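Local coordinates for protein epoxide hydrolase (Aspergillus niger, PDB 3G02) that probably opens epoxides by hydrolysis to vicinal diols, as an enantioselective variant of an alpha/beta-hydrolase-fold epoxide hydrolase obtained by directed evolution, at residues F73-R76 against P77-A80; L167-N170 against A171-V174; E243-T247 against D248-Y252; P291-T294 against I295-V299. The protein carries 9 engineered substitutions. All coordinates share one frame; numbering follows the deposited sequence. Where two conformers were deposited one is given.

Contact 1: F73-R76 against P77-A80; sequences FDWR and PFEA
Glu79 reaches back along the first turn of helix 75-82 to hold both Trp75 and Arg76. With CG anti to its backbone N (chi1 -174°) and the chain extended beyond it, the carboxylate lies beside both donors. Trp75 NE1 donates to Glu79 OE2 over 3.0 Å; the oxygen sits close to the indole plane, yet the N-H arrives from above the carboxylate, the two planes being almost perpendicular. Arg76 NH1 meets the other oxygen, Glu79 OE1, on its syn side at 2.8 Å, a salt bridge with a rather bent N-H...O angle of 138°. Arg76 runs alongside Glu79 with its chain bent at chi2.

Next to Glu79 in the chain, Phe78 turns the edge of its ring to the six-membered ring of Trp75 in an offset edge-to-face pair, planes 77° apart, with Phe78 CD2 3.4 Å from Trp75 CZ3. At the helix start Asp74 is the N-cap: its OD1 accepts from Arg76 N at 3.1 Å, approached from above the carboxylate, while its CG rests 3.4 Å from Pro77 CD. One water joins Arg76 O to Glu79 OE1.

Outside the turn, Arg76 NH2 bridges to Asp26 and Glu79 OE2 also accepts from Ile24 N, tying the helix to the chain leading into helix 26-38. The buried Glu79 carboxylate therefore has a donor or more on each oxygen, which would favour its ionised form, and the bond from NE1 restrains the rotation of the indole against which Phe78 packs.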
loop_
_atom_site.group_PDB
_atom_site.type_symbol
_atom_site.label_atom_id
_atom_site.label_comp_id
_atom_site.label_asym_id
_atom_site.label_seq_id
_atom_site.Cartn_x
_atom_site.Cartn_y
_atom_site.Cartn_z
ATOM N N PHE A 73 5.879 26.516 6.810
ATOM C CA PHE A 73 4.626 26.131 7.459
ATOM C C PHE A 73 4.507 26.562 8.920
ATOM O O PHE A 73 5.420 26.357 9.718
ATOM C CB PHE A 73 4.396 24.619 7.334
ATOM C CG PHE A 73 3.077 24.159 7.897
ATOM C CD1 PHE A 73 1.894 24.374 7.195
ATOM C CD2 PHE A 73 3.018 23.521 9.129
ATOM C CE1 PHE A 73 0.667 23.953 7.714
ATOM C CE2 PHE A 73 1.798 23.096 9.656
ATOM C CZ PHE A 73 0.619 23.315 8.945
ATOM N N ASP A 74 3.358 27.145 9.255
ATOM C CA ASP A 74 3.037 27.500 10.633
ATOM C C ASP A 74 1.648 26.961 10.975
ATOM O O ASP A 74 0.648 27.332 10.357
ATOM C CB ASP A 74 3.115 29.021 10.833
ATOM C CG ASP A 74 2.923 29.452 12.293
ATOM O OD1 ASP A 74 2.806 28.595 13.201
ATOM O OD2 ASP A 74 2.888 30.681 12.524
ATOM N N TRP A 75 1.602 26.077 11.966
ATOM C CA TRP A 75 0.355 25.476 12.422
ATOM C C TRP A 75 -0.627 26.491 13.020
ATOM O O TRP A 75 -1.841 26.357 12.854
ATOM C CB TRP A 75 0.660 24.375 13.444
ATOM C CG TRP A 75 -0.557 23.786 14.081
ATOM C CD1 TRP A 75 -1.040 24.058 15.329
ATOM C CD2 TRP A 75 -1.462 22.837 13.499
ATOM N NE1 TRP A 75 -2.181 23.336 15.564
ATOM C CE2 TRP A 75 -2.465 22.574 14.459
ATOM C CE3 TRP A 75 -1.517 22.175 12.262
ATOM C CZ2 TRP A 75 -3.514 21.679 14.221
ATOM C CZ3 TRP A 75 -2.558 21.287 12.028
ATOM C CH2 TRP A 75 -3.546 21.050 13.003
ATOM N N ARG A 76 -0.100 27.499 13.715
ATOM C CA ARG A 76 -0.948 28.392 14.521
ATOM C C ARG A 76 -2.053 29.156 13.769
ATOM O O ARG A 76 -3.190 29.179 14.243
ATOM C CB ARG A 76 -0.103 29.342 15.385
ATOM C CG ARG A 76 0.753 28.653 16.443
ATOM C CD ARG A 76 -0.080 27.905 17.479
ATOM N NE ARG A 76 0.777 27.250 18.465
ATOM C CZ ARG A 76 0.461 26.140 19.127
ATOM N NH1 ARG A 76 -0.695 25.527 18.910
ATOM N NH2 ARG A 76 1.319 25.627 20.000
ATOM N N PRO A 77 -1.739 29.786 12.613
ATOM C CA PRO A 77 -2.822 30.410 11.837
ATOM C C PRO A 77 -3.920 29.435 11.398
ATOM O O PRO A 77 -5.104 29.788 11.414
ATOM C CB PRO A 77 -2.092 30.978 10.614
ATOM C CG PRO A 77 -0.699 31.206 11.088
ATOM C CD PRO A 77 -0.429 30.024 11.981
ATOM N N PHE A 78 -3.533 28.222 11.010
ATOM C CA PHE A 78 -4.507 27.191 10.667
ATOM C C PHE A 78 -5.343 26.798 11.882
ATOM O O PHE A 78 -6.565 26.684 11.789
ATOM C CB PHE A 78 -3.803 25.971 10.068
ATOM C CG PHE A 78 -4.720 24.813 9.770
ATOM C CD1 PHE A 78 -5.799 24.949 8.898
ATOM C CD2 PHE A 78 -4.483 23.573 10.350
ATOM C CE1 PHE A 78 -6.635 23.865 8.623
ATOM C CE2 PHE A 78 -5.311 22.486 10.081
ATOM C CZ PHE A 78 -6.388 22.632 9.216
ATOM N N GLU A 79 -4.676 26.603 13.018
ATOM C CA GLU A 79 -5.352 26.299 14.274
ATOM C C GLU A 79 -6.357 27.396 14.635
ATOM O O GLU A 79 -7.473 27.102 15.065
ATOM C CB GLU A 79 -4.327 26.128 15.390
ATOM C CG GLU A 79 -4.889 25.669 16.712
ATOM C CD GLU A 79 -3.797 25.457 17.733
ATOM O OE1 GLU A 79 -3.208 26.463 18.190
ATOM O OE2 GLU A 79 -3.512 24.289 18.065
ATOM N N ALA A 80 -5.966 28.653 14.436
ATOM C CA ALA A 80 -6.870 29.778 14.679
ATOM C C ALA A 80 -8.101 29.716 13.777
ATOM O O ALA A 80 -9.217 30.016 14.217
ATOM C CB ALA A 80 -6.141 31.099 14.507
HETATM O O HOH W 1 -1.266 27.916 8.747
HETATM O O HOH W 2 -3.862 28.974 17.384
#

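Contact 2: L167-N170 against A171-V174; sequences LMDN and ARVV
The guanidinium of Arg172 has Asp169 O over one face, 4.3 Å above its plane and centred, and Asp169 OD1 at its edge, in plane. That single carboxylate oxygen is gripped end-on by two nitrogens: Arg172 NH1 and Arg172 NH2 each lie 2.9 Å from Asp169 OD1. Both approach on the anti side of the carboxylate, and both bonds are bent, with N-H...O angles near 144°. The two flat groups stand 75° apart, so this is a forked bond to one oxygen and not the coplanar pairing of two nitrogens with two oxygens.

The side chains run side by side in the same direction, one turn apart in the opening of helix 167-180. Arg172 leaves the helix extended and then bends at chi3 (60°), which folds the guanidinium back over the Asp169 backbone. Behind it the helical bonds are regular, as from Arg172 N to Met168 O at 2.9 Å. Val173 CG2 packs 3.3 Å from Asp169 O.

Each charged group has a further partner: Asp169 OD2 accepts from Gly166 N just before the helix, and Arg172 NE forms a salt bridge with Glu93. On other sides of the helix Leu167 packs on helix 194-205, and Asn170 ND2 donates to Gly166 O. Arg172 thus lies between two carboxylates, an arrangement that should stabilise its positive charge, while Asp169 links the arginine to the helix start.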
loop_
_atom_site.group_PDB
_atom_site.type_symbol
_atom_site.label_atom_id
_atom_site.label_comp_id
_atom_site.label_asym_id
_atom_site.label_seq_id
_atom_site.Cartn_x
_atom_site.Cartn_y
_atom_site.Cartn_z
ATOM N N LEU A 167 -19.084 0.117 9.335
ATOM C CA LEU A 167 -19.868 1.205 8.760
ATOM C C LEU A 167 -21.192 1.436 9.489
ATOM O O LEU A 167 -21.579 2.581 9.708
ATOM C CB LEU A 167 -20.081 0.986 7.257
ATOM C CG LEU A 167 -18.804 1.067 6.405
ATOM C CD1 LEU A 167 -18.937 0.294 5.105
ATOM C CD2 LEU A 167 -18.419 2.521 6.139
ATOM N N MET A 168 -21.862 0.354 9.884
ATOM C CA MET A 168 -23.116 0.468 10.636
ATOM C C MET A 168 -22.901 1.122 11.997
ATOM O O MET A 168 -23.732 1.908 12.458
ATOM C CB MET A 168 -23.780 -0.902 10.805
ATOM C CG MET A 168 -25.186 -0.846 11.403
ATOM S SD MET A 168 -26.349 0.090 10.381
ATOM C CE MET A 168 -26.498 -0.974 8.952
ATOM N N ASP A 169 -21.779 0.796 12.635
ATOM C CA ASP A 169 -21.405 1.405 13.907
ATOM C C ASP A 169 -21.204 2.914 13.762
ATOM O O ASP A 169 -21.626 3.691 14.621
ATOM C CB ASP A 169 -20.131 0.762 14.450
ATOM C CG ASP A 169 -20.322 -0.695 14.831
ATOM O OD1 ASP A 169 -21.272 -1.007 15.579
ATOM O OD2 ASP A 169 -19.510 -1.531 14.386
ATOM N N ASN A 170 -20.556 3.315 12.669
ATOM C CA ASN A 170 -20.394 4.727 12.351
ATOM C C ASN A 170 -21.739 5.427 12.184
ATOM O O ASN A 170 -21.946 6.524 12.717
ATOM C CB ASN A 170 -19.546 4.902 11.088
ATOM C CG ASN A 170 -18.053 4.924 11.381
ATOM O OD1 ASN A 170 -17.450 5.991 11.458
ATOM N ND2 ASN A 170 -17.453 3.750 11.544
ATOM N N ALA A 171 -22.644 4.782 11.450
ATOM C CA ALA A 171 -23.995 5.301 11.232
ATOM C C ALA A 171 -24.741 5.470 12.552
ATOM O O ALA A 171 -25.355 6.510 12.799
ATOM C CB ALA A 171 -24.767 4.400 10.284
ATOM N N ARG A 172 -24.663 4.457 13.411
ATOM C CA ARG A 172 -25.321 4.513 14.712
ATOM C C ARG A 172 -24.809 5.687 15.561
ATOM O O ARG A 172 -25.587 6.361 16.238
ATOM C CB ARG A 172 -25.160 3.182 15.450
ATOM C CG ARG A 172 -26.002 3.062 16.721
ATOM C CD ARG A 172 -25.767 1.734 17.435
ATOM N NE ARG A 172 -24.371 1.578 17.832
ATOM C CZ ARG A 172 -23.497 0.772 17.231
ATOM N NH1 ARG A 172 -23.872 0.020 16.202
ATOM N NH2 ARG A 172 -22.246 0.723 17.665
ATOM N N VAL A 173 -23.503 5.942 15.503
ATOM C CA VAL A 173 -22.900 7.080 16.206
ATOM C C VAL A 173 -23.419 8.426 15.676
ATOM O O VAL A 173 -23.750 9.316 16.460
ATOM C CB VAL A 173 -21.348 7.030 16.157
ATOM C CG1 VAL A 173 -20.736 8.335 16.657
ATOM C CG2 VAL A 173 -20.831 5.850 16.981
ATOM N N VAL A 174 -23.486 8.569 14.353
ATOM C CA VAL A 174 -23.977 9.809 13.742
ATOM C C VAL A 174 -25.446 10.046 14.109
ATOM O O VAL A 174 -25.817 11.152 14.509
ATOM C CB VAL A 174 -23.774 9.819 12.207
ATOM C CG1 VAL A 174 -24.435 11.041 11.569
ATOM C CG2 VAL A 174 -22.288 9.802 11.865
#

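Contact 3: E243-T247 against D248-Y252; sequences EKFMT and DGYAY. Engineered in segment 248-252: Tyr250 (natural residue Leu). With FMT (formic acid), chain C.
Lys244 O is gripped by several backbone N-H groups in the last turn of helix 233-248: Asp248 N donates over 2.7 Å, Thr247 N also bonds to it, and Gly249 N adds a weak bond. From there the chain passes through Gly249 into helix 251-258, and across this connection between two helices side chains meet, notably in a Met-aromatic contact.

The engineered Tyr250, leucine in the natural sequence, supplies the ring. Met246, bent at chi2 and chi3, lies alongside it and sets its methyl over the middle of the ring, CE 3.6 Å from the centroid, with SD above the same face at 4.1 Å. Phe245 comes to the edge of that ring, its CE2 3.5 Å from Tyr250 CD1; the two planes are 71° apart and the rings meet obliquely.

Asp248 OD2 forms a salt bridge with Arg259 of the second subunit, so the turn also belongs to the dimer interface. The Tyr252 side chain lies close to that of Tyr315, a predicted proton donor that also binds the formic acid. Phe245 CZ touches Tyr252 OH at 3.5 Å, and that hydroxyl donates to formic acid O2 at 2.7 Å.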
loop_
_atom_site.group_PDB
_atom_site.type_symbol
_atom_site.label_atom_id
_atom_site.label_comp_id
_atom_site.label_asym_id
_atom_site.label_seq_id
_atom_site.Cartn_x
_atom_site.Cartn_y
_atom_site.Cartn_z
ATOM N N GLU A 243 -13.196 2.894 -13.943
ATOM C CA GLU A 243 -12.495 1.620 -14.144
ATOM C C GLU A 243 -10.985 1.744 -13.927
ATOM O O GLU A 243 -10.387 0.893 -13.262
ATOM C CB GLU A 243 -12.789 1.047 -15.535
ATOM C CG GLU A 243 -14.175 0.427 -15.688
ATOM C CD GLU A 243 -14.511 0.045 -17.127
ATOM O OE1 GLU A 243 -13.695 0.304 -18.039
ATOM O OE2 GLU A 243 -15.606 -0.514 -17.347
ATOM N N LYS A 244 -10.381 2.794 -14.489
ATOM C CA LYS A 244 -8.969 3.108 -14.242
ATOM C C LYS A 244 -8.706 3.321 -12.751
ATOM O O LYS A 244 -7.701 2.834 -12.217
ATOM C CB LYS A 244 -8.507 4.330 -15.042
ATOM C CG LYS A 244 -7.053 4.707 -14.757
ATOM C CD LYS A 244 -6.543 5.806 -15.652
ATOM C CE LYS A 244 -5.066 6.064 -15.383
ATOM N NZ LYS A 244 -4.532 7.128 -16.272
ATOM N N PHE A 245 -9.601 4.038 -12.075
ATOM C CA PHE A 245 -9.450 4.226 -10.636
ATOM C C PHE A 245 -9.492 2.896 -9.886
ATOM O O PHE A 245 -8.698 2.663 -8.972
ATOM C CB PHE A 245 -10.507 5.173 -10.066
ATOM C CG PHE A 245 -10.425 5.323 -8.570
ATOM C CD1 PHE A 245 -9.473 6.164 -7.994
ATOM C CD2 PHE A 245 -11.268 4.595 -7.740
ATOM C CE1 PHE A 245 -9.380 6.289 -6.612
ATOM C CE2 PHE A 245 -11.184 4.716 -6.350
ATOM C CZ PHE A 245 -10.235 5.560 -5.791
ATOM N N MET A 246 -10.420 2.026 -10.267
ATOM C CA MET A 246 -10.589 0.762 -9.557
ATOM C C MET A 246 -9.455 -0.245 -9.811
ATOM O O MET A 246 -9.325 -1.220 -9.069
ATOM C CB MET A 246 -11.960 0.144 -9.861
ATOM C CG MET A 246 -13.148 0.943 -9.320
ATOM S SD MET A 246 -13.102 1.276 -7.543
ATOM C CE MET A 246 -13.180 -0.382 -6.875
ATOM N N THR A 247 -8.636 -0.002 -10.836
ATOM C CA THR A 247 -7.576 -0.950 -11.240
ATOM C C THR A 247 -6.149 -0.411 -11.150
ATOM O O THR A 247 -5.210 -1.179 -10.899
ATOM C CB THR A 247 -7.756 -1.438 -12.676
ATOM O OG1 THR A 247 -7.764 -0.313 -13.563
ATOM C CG2 THR A 247 -9.045 -2.243 -12.823
ATOM N N ASP A 248 -5.981 0.880 -11.405
ATOM C CA ASP A 248 -4.681 1.529 -11.266
ATOM C C ASP A 248 -4.639 2.437 -10.041
ATOM O O ASP A 248 -3.564 2.740 -9.536
ATOM C CB ASP A 248 -4.337 2.339 -12.521
ATOM C CG ASP A 248 -2.972 3.010 -12.430
ATOM O OD1 ASP A 248 -1.952 2.289 -12.468
ATOM O OD2 ASP A 248 -2.926 4.250 -12.315
ATOM N N GLY A 249 -5.805 2.867 -9.567
ATOM C CA GLY A 249 -5.865 3.871 -8.514
ATOM C C GLY A 249 -6.283 3.374 -7.140
ATOM O O GLY A 249 -6.459 4.175 -6.231
ATOM N N TYR A 250 -6.426 2.062 -6.980
ATOM C CA TYR A 250 -7.119 1.515 -5.814
ATOM C C TYR A 250 -6.232 0.745 -4.843
ATOM O O TYR A 250 -6.713 0.246 -3.826
ATOM C CB TYR A 250 -8.268 0.611 -6.290
ATOM C CG TYR A 250 -9.445 0.516 -5.355
ATOM C CD1 TYR A 250 -10.165 1.650 -4.987
ATOM C CD2 TYR A 250 -9.859 -0.719 -4.860
ATOM C CE1 TYR A 250 -11.266 1.559 -4.135
ATOM C CE2 TYR A 250 -10.950 -0.820 -4.015
ATOM C CZ TYR A 250 -11.647 0.321 -3.656
ATOM O OH TYR A 250 -12.737 0.208 -2.819
ATOM N N ALA A 251 -4.941 0.642 -5.148
ATOM C CA ALA A 251 -4.052 -0.161 -4.311
ATOM C C ALA A 251 -4.025 0.327 -2.867
ATOM O O ALA A 251 -4.003 -0.493 -1.949
ATOM C CB ALA A 251 -2.652 -0.184 -4.884
ATOM N N TYR A 252 -4.038 1.649 -2.663
ATOM C CA TYR A 252 -4.017 2.208 -1.308
ATOM C C TYR A 252 -5.186 1.651 -0.481
ATOM O O TYR A 252 -5.010 1.281 0.683
ATOM C CB TYR A 252 -4.061 3.750 -1.345
ATOM C CG TYR A 252 -5.446 4.249 -1.632
ATOM C CD1 TYR A 252 -5.979 4.162 -2.921
ATOM C CD2 TYR A 252 -6.252 4.745 -0.612
ATOM C CE1 TYR A 252 -7.277 4.555 -3.179
ATOM C CE2 TYR A 252 -7.544 5.145 -0.861
ATOM C CZ TYR A 252 -8.054 5.049 -2.152
ATOM O OH TYR A 252 -9.349 5.432 -2.416
HETATM C C FMT C . -11.431 6.964 -0.069
HETATM O O1 FMT C . -11.919 7.455 -1.082
HETATM O O2 FMT C . -10.533 6.122 -0.117
#

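Contact 4: P291-T294 against I295-V299; sequences PSET and ILEMV
Glu293 and Glu297, one turn apart near the start of helix 292-304, bring their carboxylates together with planes 89° apart. Glu293 OE2 and Glu297 OE2 are just 2.8 Å from each other, a spacing that suggests one of the acids holds a proton. The two chains cross obliquely and have different shapes. Glu293 leaves with CG anti to its backbone N (chi1 167°) and bends at chi2 toward the following turn, whereas Glu297 starts on the side of its own N and stays extended, running back past Glu293 with its CG 3.2 Å from Glu293 O.

The backbone beneath is ordinary helix: Glu297 N donates to Glu293 O at 2.9 Å. Met298 CG packs 3.3 Å from Thr294 O. Pro291 is the N-cap residue, and its carbonyl accepts a weak bond from Ile295 N.

Around the helix, Ile295 and Met298 pack on Tyr282 of helix 271-284, while Leu296 meets Trp69 of helix 59-71. Arg81 forms a long, weak ion pair with Glu297 OE1, placing a positive charge near Glu297. That same oxygen, Glu297 OE1, accepts from a water at 2.7 Å, which also bonds to Thr294 OG1.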
loop_
_atom_site.group_PDB
_atom_site.type_symbol
_atom_site.label_atom_id
_atom_site.label_comp_id
_atom_site.label_asym_id
_atom_site.label_seq_id
_atom_site.Cartn_x
_atom_site.Cartn_y
_atom_site.Cartn_z
ATOM N N PRO A 291 -3.780 24.563 -3.023
ATOM C CA PRO A 291 -2.556 25.178 -2.534
ATOM C C PRO A 291 -1.744 24.166 -1.726
ATOM O O PRO A 291 -2.313 23.357 -0.990
ATOM C CB PRO A 291 -3.066 26.295 -1.616
ATOM C CG PRO A 291 -4.457 26.580 -2.090
ATOM C CD PRO A 291 -4.987 25.253 -2.530
ATOM N N SER A 292 -0.425 24.208 -1.869
ATOM C CA SER A 292 0.445 23.327 -1.100
ATOM C C SER A 292 0.217 23.483 0.405
ATOM O O SER A 292 0.267 22.502 1.149
ATOM C CB SER A 292 1.904 23.558 -1.477
ATOM O OG SER A 292 2.129 23.130 -2.810
ATOM N N GLU A 293 -0.060 24.714 0.839
ATOM C CA GLU A 293 -0.412 25.005 2.235
ATOM C C GLU A 293 -1.598 24.166 2.732
ATOM O O GLU A 293 -1.587 23.675 3.862
ATOM C CB GLU A 293 -0.694 26.509 2.404
ATOM C CG GLU A 293 -1.373 26.934 3.714
ATOM C CD GLU A 293 -0.471 26.869 4.940
ATOM O OE1 GLU A 293 0.773 26.853 4.798
ATOM O OE2 GLU A 293 -1.020 26.842 6.064
ATOM N N THR A 294 -2.611 23.997 1.886
ATOM C CA THR A 294 -3.779 23.192 2.238
ATOM C C THR A 294 -3.379 21.737 2.498
ATOM O O THR A 294 -3.805 21.139 3.487
ATOM C CB THR A 294 -4.865 23.274 1.151
ATOM O OG1 THR A 294 -5.261 24.642 0.991
ATOM C CG2 THR A 294 -6.083 22.424 1.520
ATOM N N ILE A 295 -2.541 21.182 1.624
ATOM C CA ILE A 295 -2.067 19.811 1.800
ATOM C C ILE A 295 -1.280 19.660 3.107
ATOM O O ILE A 295 -1.509 18.714 3.862
ATOM C CB ILE A 295 -1.255 19.312 0.576
ATOM C CG1 ILE A 295 -2.137 19.344 -0.683
ATOM C CG2 ILE A 295 -0.694 17.907 0.828
ATOM C CD1 ILE A 295 -1.462 18.847 -1.958
ATOM N N LEU A 296 -0.384 20.605 3.391
ATOM C CA LEU A 296 0.375 20.562 4.642
ATOM C C LEU A 296 -0.522 20.682 5.878
ATOM O O LEU A 296 -0.286 20.004 6.873
ATOM C CB LEU A 296 1.487 21.620 4.667
ATOM C CG LEU A 296 2.638 21.404 3.677
ATOM C CD1 LEU A 296 3.665 22.527 3.799
ATOM C CD2 LEU A 296 3.315 20.047 3.876
ATOM N N GLU A 297 -1.555 21.520 5.801
ATOM C CA GLU A 297 -2.528 21.651 6.883
ATOM C C GLU A 297 -3.243 20.328 7.159
ATOM O O GLU A 297 -3.329 19.886 8.305
ATOM C CB GLU A 297 -3.572 22.729 6.554
ATOM C CG GLU A 297 -3.055 24.158 6.661
ATOM C CD GLU A 297 -4.030 25.194 6.116
ATOM O OE1 GLU A 297 -5.069 24.824 5.531
ATOM O OE2 GLU A 297 -3.748 26.398 6.289
ATOM N N MET A 298 -3.755 19.701 6.102
ATOM C CA MET A 298 -4.528 18.464 6.247
ATOM C C MET A 298 -3.676 17.311 6.754
ATOM O O MET A 298 -4.104 16.541 7.613
ATOM C CB MET A 298 -5.208 18.070 4.932
ATOM C CG MET A 298 -6.202 19.095 4.392
ATOM S SD MET A 298 -7.395 19.702 5.610
ATOM C CE MET A 298 -8.668 20.361 4.518
ATOM N N VAL A 299 -2.468 17.196 6.212
ATOM C CA VAL A 299 -1.545 16.146 6.634
ATOM C C VAL A 299 -1.075 16.369 8.077
ATOM O O VAL A 299 -1.030 15.425 8.867
ATOM C CB VAL A 299 -0.357 15.994 5.648
ATOM C CG1 VAL A 299 0.691 15.036 6.187
ATOM C CG2 VAL A 299 -0.854 15.498 4.287
HETATM O O HOH W 3 -5.771 26.376 3.470
#

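Overall arrangement
The four contacts follow one another along the chain, each a local turn of helix or a helix end. Contacts 1 and 4, though far apart in sequence, are neighbours in space: their centres are about 11 Å apart, and Phe73 and Phe78 pack against helix 292-304. Helix 75-82, within the N-terminal family region, is thereby joined to that later helix. Contact 2 lies across the chain's centre from contact 4, about 29 Å between centres, on helix 167-180 of the alpha/beta-hydrolase fold. Contact 3, between helices 233-248 and 251-258, is about 27 Å from contact 2 by centres. Contacts 2 and 3 nevertheless both approach the predicted catalytic residues Asp193 and Tyr315, through Leu167 and Tyr252.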